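UDP-4-amino-4,6-dideoxy-N-acetyl-beta-L-altrosamine transaminase (Helicobacter pylori, PDB 2FNU) catalyses the pyridoxal-phosphate-dependent transamination of a UDP-linked 4-keto sugar with L-glutamate, the second step in making pseudaminic acid for flagellin modification. Local coordinates at residues H180-I185 / S282-P287; G160-N165 / K278-N283; K13-A18 / L240-K245. All coordinates share one frame; numbering follows the deposited sequence.

Overall arrangement
All three contacts lie in one chain of a PLP-dependent aminotransferase of the DegT/DnrJ/EryC1 family. Along it the segments come in the order 13-18, 160-165, 180-185, 240-245 and 278-287. Contacts 1 and 2 share S282 and N283, in the loop between strands 270-272 and 286-290, and their centres are about 13 Å apart. Contact 1 joins this loop to the cofactor-lysine loop after strand 174-178; contact 2 joins it to the two-stranded hairpin of 162-163 and 166-167. Contact 3, about 17 Å from contact 1 between centres, pairs helices 13-23 and 233-244. Contacts 1 and 3 meet at the lysine loop, where I185 packs on Q242 and L243, whereas contact 2 is linked to it through 282-283.

Contact 1. Residues H180-I185 / S282-P287; sequences HAIKPI and SNHLYP. With UD1 (uridine-diphosphate-N-acetylglucosamine), chain F; PMP (4'-deoxy-4'-aminopyridoxal-5'-phosphate), chain E.
The imidazole of H284 takes the side chain of K183 over one face and the carbonyl of I182 at its edge. K183 CD stands 3.9 Å from the centroid of the H284 ring, 20° off its normal, a CH-pi contact displaced toward the rim. In the ring plane, I182 O approaches H284 CE1 at 3.1 Å, while a water donates to I182 O and hydrogen-bonds H284 ND1 at 2.9 Å, so carbonyl and imidazole are tied through one solvent molecule. H157 meets the same ring edge-to-face. The H180 ring carries C6' of the bound nucleotide sugar over the centre of one face; its ND1 accepts from I182 N, and its NE2 bonds Q30 of the second subunit.

This is the active site in its external aldimine state: PMP N4A lies 1.3 Å from UD1 C4', joining cofactor and sugar, and K183, the cofactor lysine, is released. Its chain is bent at chi2 (-72°) and chi4 (-138°). These bends bring its far end back toward H284 although its CB starts away from that segment. Its NZ donates to PMP O3 at 3.2 Å and lies 3.1 Å from H284 NE2. P184 completes the contact with carbon edges: its CG reaches S282 CB at 4.0 Å and its CD approaches H284 ND1. The S282 hydroxyl bonds chiefly to H157 O.

The type I turn from H180 to K183, closed by K183 N to H180 O at 2.8 Å, belongs to the loop between strands 174-178 and 191-195 of the seven-stranded sheet; segment 282-287 leads into strand 286-290 of the three-stranded sheet, and R253 of helix 246-264 bonds the carbonyls of both P184 and S282.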
loop_
_atom_site.group_PDB
_atom_site.type_symbol
_atom_site.label_atom_id
_atom_site.label_comp_id
_atom_site.label_asym_id
_atom_site.label_seq_id
_atom_site.Cartn_x
_atom_site.Cartn_y
_atom_site.Cartn_z
ATOM N N HIS B 180 4.363 -8.940 6.841
ATOM C CA HIS B 180 3.942 -9.842 5.775
ATOM C C HIS B 180 3.520 -11.185 6.375
ATOM O O HIS B 180 3.998 -11.576 7.452
ATOM C CB HIS B 180 5.104 -10.069 4.813
ATOM C CG HIS B 180 4.778 -10.960 3.649
ATOM N ND1 HIS B 180 4.944 -12.334 3.688
ATOM C CD2 HIS B 180 4.294 -10.673 2.416
ATOM C CE1 HIS B 180 4.580 -12.848 2.523
ATOM N NE2 HIS B 180 4.201 -11.859 1.728
ATOM N N ALA B 181 2.639 -11.888 5.662
ATOM C CA ALA B 181 2.100 -13.194 6.074
ATOM C C ALA B 181 3.103 -14.131 6.742
ATOM O O ALA B 181 2.749 -14.852 7.672
ATOM C CB ALA B 181 1.501 -13.887 4.860
ATOM N N ILE B 182 4.341 -14.153 6.256
ATOM C CA ILE B 182 5.293 -15.163 6.732
ATOM C C ILE B 182 6.268 -14.623 7.769
ATOM O O ILE B 182 7.211 -15.330 8.165
ATOM C CB ILE B 182 6.049 -15.849 5.571
ATOM C CG1 ILE B 182 6.945 -14.836 4.852
ATOM C CG2 ILE B 182 5.024 -16.515 4.641
ATOM C CD1 ILE B 182 7.836 -15.431 3.740
ATOM N N LYS B 183 6.041 -13.386 8.221
ATOM C CA LYS B 183 6.988 -12.733 9.130
ATOM C C LYS B 183 6.729 -13.063 10.608
ATOM O O LYS B 183 5.754 -13.758 10.929
ATOM C CB LYS B 183 6.992 -11.230 8.884
ATOM C CG LYS B 183 7.630 -10.833 7.540
ATOM C CD LYS B 183 9.137 -11.000 7.540
ATOM C CE LYS B 183 9.741 -10.424 6.252
ATOM N NZ LYS B 183 10.800 -11.288 5.707
ATOM N N PRO B 184 7.627 -12.631 11.505
ATOM C CA PRO B 184 7.475 -13.014 12.918
ATOM C C PRO B 184 6.081 -12.818 13.511
ATOM O O PRO B 184 5.615 -13.665 14.280
ATOM C CB PRO B 184 8.544 -12.169 13.615
ATOM C CG PRO B 184 9.667 -12.164 12.585
ATOM C CD PRO B 184 8.903 -11.909 11.284
ATOM N N ILE B 185 5.435 -11.705 13.176
ATOM C CA ILE B 185 3.981 -11.575 13.384
ATOM C C ILE B 185 3.436 -11.042 12.080
ATOM O O ILE B 185 4.194 -10.489 11.271
ATOM C CB ILE B 185 3.567 -10.630 14.541
ATOM C CG1 ILE B 185 4.000 -9.184 14.258
ATOM C CG2 ILE B 185 4.047 -11.180 15.898
ATOM C CD1 ILE B 185 3.377 -8.141 15.229
ATOM N N SER B 282 14.582 -13.296 16.482
ATOM C CA SER B 282 13.208 -13.586 16.092
ATOM C C SER B 282 13.098 -14.979 15.459
ATOM O O SER B 282 12.016 -15.562 15.404
ATOM C CB SER B 282 12.758 -12.544 15.071
ATOM O OG SER B 282 13.500 -12.714 13.865
ATOM N N ASN B 283 14.206 -15.491 14.932
ATOM C CA ASN B 283 14.208 -16.774 14.218
ATOM C C ASN B 283 13.258 -16.754 13.030
ATOM O O ASN B 283 12.549 -17.724 12.774
ATOM C CB ASN B 283 13.831 -17.946 15.145
ATOM C CG ASN B 283 14.862 -18.184 16.229
ATOM O OD1 ASN B 283 14.543 -18.213 17.430
ATOM N ND2 ASN B 283 16.103 -18.346 15.819
ATOM N N HIS B 284 13.234 -15.632 12.304
ATOM C CA HIS B 284 12.415 -15.593 11.094
ATOM C C HIS B 284 12.802 -16.699 10.117
ATOM O O HIS B 284 11.910 -17.344 9.515
ATOM C CB HIS B 284 12.468 -14.216 10.411
ATOM C CG HIS B 284 11.803 -14.205 9.082
ATOM N ND1 HIS B 284 10.513 -14.666 8.896
ATOM C CD2 HIS B 284 12.251 -13.834 7.862
ATOM C CE1 HIS B 284 10.200 -14.581 7.613
ATOM N NE2 HIS B 284 11.238 -14.082 6.964
ATOM N N LEU B 285 14.116 -16.882 9.937
ATOM C CA LEU B 285 14.649 -17.965 9.090
ATOM C C LEU B 285 15.496 -18.912 9.911
ATOM O O LEU B 285 16.037 -18.513 10.963
ATOM C CB LEU B 285 15.530 -17.432 7.955
ATOM C CG LEU B 285 14.965 -16.361 7.022
ATOM C CD1 LEU B 285 16.027 -15.830 6.032
ATOM C CD2 LEU B 285 13.769 -16.903 6.253
ATOM N N TYR B 286 15.643 -20.138 9.410
ATOM C CA TYR B 286 16.642 -21.071 9.942
ATOM C C TYR B 286 17.591 -21.390 8.781
ATOM O O TYR B 286 17.312 -22.296 7.987
ATOM C CB TYR B 286 15.990 -22.370 10.453
ATOM C CG TYR B 286 16.997 -23.281 11.101
ATOM C CD1 TYR B 286 17.274 -23.177 12.468
ATOM C CD2 TYR B 286 17.717 -24.206 10.338
ATOM C CE1 TYR B 286 18.226 -24.015 13.083
ATOM C CE2 TYR B 286 18.670 -25.020 10.938
ATOM C CZ TYR B 286 18.912 -24.920 12.300
ATOM O OH TYR B 286 19.853 -25.731 12.904
ATOM N N PRO B 287 18.663 -20.594 8.620
ATOM C CA PRO B 287 19.617 -20.815 7.525
ATOM C C PRO B 287 20.634 -21.901 7.818
ATOM O O PRO B 287 21.155 -21.996 8.940
ATOM C CB PRO B 287 20.366 -19.466 7.412
ATOM C CG PRO B 287 19.589 -18.500 8.288
ATOM C CD PRO B 287 18.968 -19.362 9.368
HETATM C "C1'" UD1 F . 9.826 -12.319 -0.600
HETATM C "C2'" UD1 F . 11.076 -12.607 0.249
HETATM C "C3'" UD1 F . 10.807 -12.485 1.746
HETATM C "C4'" UD1 F . 10.050 -11.187 2.059
HETATM C "C5'" UD1 F . 8.832 -10.926 1.152
HETATM C "C6'" UD1 F . 7.613 -11.756 1.563
HETATM C "C7'" UD1 F . 12.578 -14.154 -0.950
HETATM C "C8'" UD1 F . 12.893 -15.580 -1.314
HETATM N "N2'" UD1 F . 11.592 -13.938 -0.073
HETATM O "O1'" UD1 F . 8.907 -13.411 -0.520
HETATM O "O3'" UD1 F . 12.057 -12.480 2.474
HETATM O "O5'" UD1 F . 9.159 -11.094 -0.238
HETATM O "O7'" UD1 F . 13.210 -13.248 -1.437
HETATM N N1 UD1 F . 3.239 -18.189 2.192
HETATM C C2 UD1 F . 2.204 -18.521 3.088
HETATM N N3 UD1 F . 1.183 -17.669 3.277
HETATM C C4 UD1 F . 1.111 -16.500 2.623
HETATM C C5 UD1 F . 2.103 -16.113 1.723
HETATM C C6 UD1 F . 3.179 -16.960 1.493
HETATM O O2 UD1 F . 2.245 -19.612 3.708
HETATM O O4 UD1 F . 0.143 -15.746 2.832
HETATM C C1B UD1 F . 4.342 -19.152 1.995
HETATM C C2B UD1 F . 3.925 -20.105 0.882
HETATM O "O2'" UD1 F . 4.297 -21.438 1.242
HETATM C C3B UD1 F . 4.710 -19.638 -0.324
HETATM C C4B UD1 F . 5.958 -19.050 0.300
HETATM O O4B UD1 F . 5.550 -18.512 1.563
HETATM O O3B UD1 F . 5.034 -20.695 -1.235
HETATM C C5B UD1 F . 6.520 -17.950 -0.578
HETATM O O5B UD1 F . 7.681 -17.437 0.059
HETATM P PA UD1 F . 8.745 -16.599 -0.818
HETATM O O1A UD1 F . 9.782 -16.016 0.131
HETATM O O2A UD1 F . 9.195 -17.475 -1.975
HETATM O O3A UD1 F . 7.722 -15.456 -1.338
HETATM P PB UD1 F . 8.183 -13.991 -1.846
HETATM O O1B UD1 F . 9.220 -14.132 -2.951
HETATM O O2B UD1 F . 6.915 -13.180 -2.069
HETATM N N1 PMP E . 13.183 -6.044 3.562
HETATM C C2 PMP E . 13.434 -7.366 3.824
HETATM C C2A PMP E . 14.745 -7.738 4.479
HETATM C C3 PMP E . 12.469 -8.326 3.490
HETATM O O3 PMP E . 12.683 -9.646 3.772
HETATM C C4 PMP E . 11.258 -7.942 2.867
HETATM C C4A PMP E . 10.237 -8.964 2.416
HETATM N N4A PMP E . 10.846 -10.204 1.986
HETATM C C5 PMP E . 11.006 -6.580 2.670
HETATM C C6 PMP E . 11.961 -5.652 3.081
HETATM C C5A PMP E . 9.712 -6.087 2.047
HETATM O O4P PMP E . 8.709 -6.200 3.039
HETATM P P PMP E . 7.155 -6.272 2.602
HETATM O O1P PMP E . 6.942 -7.662 2.053
HETATM O O2P PMP E . 6.392 -6.092 3.880
HETATM O O3P PMP E . 6.867 -5.177 1.612
HETATM O O HOH W 1 8.630 -15.562 10.886
#

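Contact 2. Residues G160-N165 / K278-N283; sequences GSEYQN and KDKSSN
S161 meets the other segment with its hydroxyl: the backbone N of S282 donates to S161 OG at 2.8 Å, with an angle of 151° at the hydrogen. A chi1 of -61° sets OG beside its own backbone N and opposite the carbonyl carbon, where it also bonds G132 O and so links two loops through one oxygen.

E162 adds the main-chain bond, its N donating to K280 O at 2.9 Å. Its extended side chain runs alongside that of K280, both pointing the same way, with OE2 of E162 3.9 Å from CD of K280. Their charged ends stop short of a salt bridge and are joined by a water that donates to E162 OE2 and accepts from K280 NZ; a second water spans E162 OE1, D279 OD1 and K280 N.

Strand 162-163 pairs antiparallel with 166-167, and the connecting turn of this two-stranded hairpin is where D279 docks. Beyond Y163, whose CA lies 3.5 Å from D279 OD2, the two successive turn residues point their backbone N-H groups at that carboxylate, one to each oxygen, which should hold the group's rotation against the turn. Q164 N reaches D279 OD2 at 2.8 Å from above the carboxylate plane, and N165 N reaches D279 OD1 at 3.1 Å on the syn side, tilted 34° from the plane.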
loop_
_atom_site.group_PDB
_atom_site.type_symbol
_atom_site.label_atom_id
_atom_site.label_comp_id
_atom_site.label_asym_id
_atom_site.label_seq_id
_atom_site.Cartn_x
_atom_site.Cartn_y
_atom_site.Cartn_z
ATOM N N GLY B 160 11.319 -8.509 17.751
ATOM C CA GLY B 160 11.578 -9.352 18.913
ATOM C C GLY B 160 13.044 -9.717 19.092
ATOM O O GLY B 160 13.453 -10.177 20.164
ATOM N N SER B 161 13.847 -9.536 18.044
ATOM C CA SER B 161 15.290 -9.765 18.160
ATOM C C SER B 161 15.934 -8.753 19.089
ATOM O O SER B 161 15.413 -7.646 19.262
ATOM C CB SER B 161 15.964 -9.689 16.784
ATOM O OG SER B 161 15.430 -10.687 15.927
ATOM N N GLU B 162 17.079 -9.152 19.663
ATOM C CA GLU B 162 17.813 -8.324 20.635
ATOM C C GLU B 162 19.281 -8.124 20.264
ATOM O O GLU B 162 19.886 -8.912 19.521
ATOM C CB GLU B 162 17.731 -8.955 22.029
ATOM C CG GLU B 162 16.298 -8.969 22.554
ATOM C CD GLU B 162 16.148 -9.602 23.938
ATOM O OE1 GLU B 162 17.162 -9.955 24.594
ATOM O OE2 GLU B 162 14.983 -9.770 24.363
ATOM N N TYR B 163 19.850 -7.062 20.818
ATOM C CA TYR B 163 21.283 -6.823 20.761
ATOM C C TYR B 163 21.640 -6.369 22.170
ATOM O O TYR B 163 21.057 -5.411 22.689
ATOM C CB TYR B 163 21.584 -5.737 19.741
ATOM C CG TYR B 163 23.036 -5.307 19.726
ATOM C CD1 TYR B 163 23.462 -4.208 20.480
ATOM C CD2 TYR B 163 23.977 -5.984 18.951
ATOM C CE1 TYR B 163 24.796 -3.795 20.466
ATOM C CE2 TYR B 163 25.330 -5.574 18.941
ATOM C CZ TYR B 163 25.710 -4.483 19.695
ATOM O OH TYR B 163 27.023 -4.054 19.685
ATOM N N GLN B 164 22.571 -7.087 22.799
ATOM C CA GLN B 164 22.966 -6.784 24.175
ATOM C C GLN B 164 21.733 -6.629 25.085
ATOM O O GLN B 164 21.610 -5.683 25.865
ATOM C CB GLN B 164 23.928 -5.593 24.213
ATOM C CG GLN B 164 25.272 -5.935 23.555
ATOM C CD GLN B 164 26.227 -4.757 23.474
ATOM O OE1 GLN B 164 25.970 -3.677 24.022
ATOM N NE2 GLN B 164 27.344 -4.959 22.773
ATOM N N ASN B 165 20.823 -7.596 24.976
ATOM C CA ASN B 165 19.629 -7.658 25.830
ATOM C C ASN B 165 18.635 -6.518 25.651
ATOM O O ASN B 165 17.790 -6.277 26.513
ATOM C CB ASN B 165 20.015 -7.799 27.311
ATOM C CG ASN B 165 20.917 -8.979 27.542
ATOM O OD1 ASN B 165 22.105 -8.819 27.805
ATOM N ND2 ASN B 165 20.384 -10.174 27.362
ATOM N N LYS B 278 24.399 -14.912 19.734
ATOM C CA LYS B 278 24.836 -14.390 21.036
ATOM C C LYS B 278 23.730 -13.596 21.720
ATOM O O LYS B 278 23.853 -13.239 22.889
ATOM C CB LYS B 278 26.083 -13.521 20.870
ATOM C CG LYS B 278 27.313 -14.333 20.471
ATOM C CD LYS B 278 28.527 -13.443 20.245
ATOM C CE LYS B 278 29.753 -14.279 19.891
ATOM N NZ LYS B 278 30.930 -13.433 19.554
ATOM N N ASP B 279 22.649 -13.326 20.995
ATOM C CA ASP B 279 21.484 -12.666 21.576
ATOM C C ASP B 279 20.243 -13.365 21.058
ATOM O O ASP B 279 20.306 -14.131 20.081
ATOM C CB ASP B 279 21.410 -11.186 21.176
ATOM C CG ASP B 279 22.101 -10.263 22.181
ATOM O OD1 ASP B 279 21.601 -10.094 23.337
ATOM O OD2 ASP B 279 23.119 -9.674 21.785
ATOM N N LYS B 280 19.117 -13.113 21.714
ATOM C CA LYS B 280 17.832 -13.644 21.248
ATOM C C LYS B 280 17.533 -13.139 19.849
ATOM O O LYS B 280 17.741 -11.955 19.550
ATOM C CB LYS B 280 16.706 -13.202 22.159
ATOM C CG LYS B 280 16.638 -13.898 23.490
ATOM C CD LYS B 280 15.236 -13.652 24.067
ATOM C CE LYS B 280 15.144 -13.824 25.557
ATOM N NZ LYS B 280 13.748 -13.461 25.966
ATOM N N SER B 281 17.069 -14.044 18.983
ATOM C CA SER B 281 16.678 -13.699 17.613
ATOM C C SER B 281 15.216 -14.039 17.396
ATOM O O SER B 281 14.682 -14.972 18.018
ATOM C CB SER B 281 17.507 -14.495 16.591
ATOM O OG SER B 281 16.947 -14.435 15.269
ATOM N N SER B 282 14.582 -13.296 16.482
ATOM C CA SER B 282 13.208 -13.586 16.092
ATOM C C SER B 282 13.098 -14.979 15.459
ATOM O O SER B 282 12.016 -15.562 15.404
ATOM C CB SER B 282 12.758 -12.544 15.071
ATOM O OG SER B 282 13.500 -12.714 13.865
ATOM N N ASN B 283 14.206 -15.491 14.932
ATOM C CA ASN B 283 14.208 -16.774 14.218
ATOM C C ASN B 283 13.258 -16.754 13.030
ATOM O O ASN B 283 12.549 -17.724 12.774
ATOM C CB ASN B 283 13.831 -17.946 15.145
ATOM C CG ASN B 283 14.862 -18.184 16.229
ATOM O OD1 ASN B 283 14.543 -18.213 17.430
ATOM N ND2 ASN B 283 16.103 -18.346 15.819
HETATM O O HOH W 2 19.916 -10.718 17.468
HETATM O O HOH W 3 19.365 -11.495 24.038
HETATM O O HOH W 4 14.146 -10.751 26.477
#

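Contact 3. Residues K13-A18 / L240-K245; sequences KEDKKA and LSQLKK
The axes of the 13-18 and 240-244 segments approach to 9.2 Å with their N-to-C directions 157° apart, and D15 and S241 bring their CA atoms within 5.5 Å. This near-antiparallel helix pair, from helices 13-23 and 233-244, is joined mainly by polar side chains around one aspartate. The carboxylate of D15 is gripped from three directions. S241 OG, placed by a chi1 of -176° on the side remote from its backbone N, donates to D15 OD1 at 2.6 Å, on the anti side and close to the carboxylate plane. The K245 side chain runs toward D15 from the opposite direction to the aspartate's own, its NZ meeting D15 OD1 from above the plane in a salt bridge of 2.8 Å, so this oxygen accepts from two donors. Q242 NE2 comes to the other oxygen, D15 OD2, at 2.9 Å; its amide and the carboxylate are turned 68° apart. The bend at chi2 of Q242 carries the amide back to D15.

Second partners extend the network into the preceding loop: D15 OD2 also accepts from D12 N, K245 NZ forms a further salt bridge with D12, and Q242 NE2 bonds C10 O. A cationic and a hydroxyl donor on D15 OD1 would be expected to stabilise its negative charge. Apolar closure is slight, A18 CB resting on S241 CB. On the exposed flank, a water donates to S241 O at 2.7 Å and to E14 OE1, and accepts from K245 NZ.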
loop_
_atom_site.group_PDB
_atom_site.type_symbol
_atom_site.label_atom_id
_atom_site.label_comp_id
_atom_site.label_asym_id
_atom_site.label_seq_id
_atom_site.Cartn_x
_atom_site.Cartn_y
_atom_site.Cartn_z
ATOM N N LYS B 13 -7.479 -18.410 17.575
ATOM C CA LYS B 13 -8.869 -17.942 17.719
ATOM C C LYS B 13 -9.000 -16.492 18.175
ATOM O O LYS B 13 -9.965 -15.809 17.807
ATOM C CB LYS B 13 -9.692 -18.896 18.611
ATOM C CG LYS B 13 -9.193 -19.064 20.042
ATOM C CD LYS B 13 -9.892 -18.112 21.017
ATOM C CE LYS B 13 -9.454 -18.353 22.460
ATOM N NZ LYS B 13 -9.856 -19.705 22.947
ATOM N N GLU B 14 -8.062 -16.017 18.990
ATOM C CA GLU B 14 -8.102 -14.635 19.460
ATOM C C GLU B 14 -7.872 -13.689 18.280
ATOM O O GLU B 14 -8.515 -12.634 18.189
ATOM C CB GLU B 14 -7.057 -14.387 20.557
ATOM C CG GLU B 14 -7.411 -14.968 21.927
ATOM C CD GLU B 14 -6.441 -14.513 23.019
ATOM O OE1 GLU B 14 -5.692 -13.529 22.792
ATOM O OE2 GLU B 14 -6.430 -15.139 24.109
ATOM N N ASP B 15 -6.955 -14.071 17.384
ATOM C CA ASP B 15 -6.683 -13.263 16.191
ATOM C C ASP B 15 -7.950 -13.157 15.337
ATOM O O ASP B 15 -8.311 -12.074 14.858
ATOM C CB ASP B 15 -5.570 -13.881 15.342
ATOM C CG ASP B 15 -4.232 -13.946 16.061
ATOM O OD1 ASP B 15 -3.931 -13.077 16.915
ATOM O OD2 ASP B 15 -3.474 -14.896 15.762
ATOM N N LYS B 16 -8.609 -14.296 15.134
ATOM C CA LYS B 16 -9.814 -14.338 14.295
ATOM C C LYS B 16 -10.959 -13.544 14.916
ATOM O O LYS B 16 -11.662 -12.807 14.210
ATOM C CB LYS B 16 -10.200 -15.796 13.996
ATOM C CG LYS B 16 -9.052 -16.540 13.318
ATOM C CD LYS B 16 -9.299 -18.048 13.191
ATOM C CE LYS B 16 -8.072 -18.761 12.648
ATOM N NZ LYS B 16 -8.260 -20.235 12.578
ATOM N N LYS B 17 -11.129 -13.660 16.233
ATOM C CA LYS B 17 -12.088 -12.832 16.981
ATOM C C LYS B 17 -11.821 -11.340 16.808
ATOM O O LYS B 17 -12.749 -10.540 16.620
ATOM C CB LYS B 17 -12.048 -13.173 18.476
ATOM C CG LYS B 17 -13.074 -12.434 19.323
ATOM C CD LYS B 17 -13.074 -12.976 20.757
ATOM C CE LYS B 17 -14.173 -12.344 21.600
ATOM N NZ LYS B 17 -15.494 -12.995 21.362
ATOM N N ALA B 18 -10.544 -10.962 16.898
ATOM C CA ALA B 18 -10.158 -9.555 16.783
ATOM C C ALA B 18 -10.558 -8.989 15.424
ATOM O O ALA B 18 -11.073 -7.887 15.348
ATOM C CB ALA B 18 -8.656 -9.395 17.011
ATOM N N LEU B 240 -2.233 -6.170 16.453
ATOM C CA LEU B 240 -2.305 -6.014 17.911
ATOM C C LEU B 240 -2.407 -7.376 18.580
ATOM O O LEU B 240 -1.711 -7.650 19.563
ATOM C CB LEU B 240 -3.533 -5.197 18.307
ATOM C CG LEU B 240 -3.475 -3.719 18.641
ATOM C CD1 LEU B 240 -4.913 -3.250 18.848
ATOM C CD2 LEU B 240 -2.645 -3.480 19.890
ATOM N N SER B 241 -3.274 -8.235 18.038
ATOM C CA SER B 241 -3.527 -9.544 18.638
ATOM C C SER B 241 -2.304 -10.444 18.511
ATOM O O SER B 241 -1.928 -11.154 19.461
ATOM C CB SER B 241 -4.760 -10.190 17.982
ATOM O OG SER B 241 -5.069 -11.421 18.611
ATOM N N GLN B 242 -1.662 -10.406 17.346
ATOM C CA GLN B 242 -0.423 -11.152 17.145
ATOM C C GLN B 242 0.713 -10.631 18.042
ATOM O O GLN B 242 1.477 -11.416 18.624
ATOM C CB GLN B 242 -0.018 -11.042 15.669
ATOM C CG GLN B 242 -0.884 -11.902 14.741
ATOM C CD GLN B 242 -0.197 -13.198 14.392
ATOM O OE1 GLN B 242 0.866 -13.200 13.755
ATOM N NE2 GLN B 242 -0.780 -14.332 14.825
ATOM N N LEU B 243 0.830 -9.311 18.160
ATOM C CA LEU B 243 1.910 -8.710 18.952
ATOM C C LEU B 243 1.818 -9.134 20.416
ATOM O O LEU B 243 2.846 -9.341 21.065
ATOM C CB LEU B 243 1.898 -7.176 18.837
ATOM C CG LEU B 243 3.023 -6.459 19.574
ATOM C CD1 LEU B 243 4.400 -6.840 19.033
ATOM C CD2 LEU B 243 2.800 -4.967 19.441
ATOM N N LYS B 244 0.595 -9.287 20.922
ATOM C CA LYS B 244 0.396 -9.704 22.324
ATOM C C LYS B 244 1.029 -11.062 22.615
ATOM O O LYS B 244 1.357 -11.355 23.776
ATOM C CB LYS B 244 -1.095 -9.753 22.670
ATOM C CG LYS B 244 -1.689 -8.378 22.948
ATOM C CD LYS B 244 -3.209 -8.420 23.074
ATOM C CE LYS B 244 -3.744 -7.016 23.388
ATOM N NZ LYS B 244 -5.178 -6.775 23.029
ATOM N N LYS B 245 1.171 -11.898 21.582
ATOM C CA LYS B 245 1.824 -13.201 21.759
ATOM C C LYS B 245 3.144 -13.316 21.005
ATOM O O LYS B 245 3.638 -14.429 20.791
ATOM C CB LYS B 245 0.886 -14.361 21.377
ATOM C CG LYS B 245 0.348 -14.302 19.976
ATOM C CD LYS B 245 -0.435 -15.562 19.626
ATOM C CE LYS B 245 -1.344 -15.289 18.447
ATOM N NZ LYS B 245 -2.578 -14.536 18.861
HETATM O O HOH W 5 -2.946 -12.844 21.320
#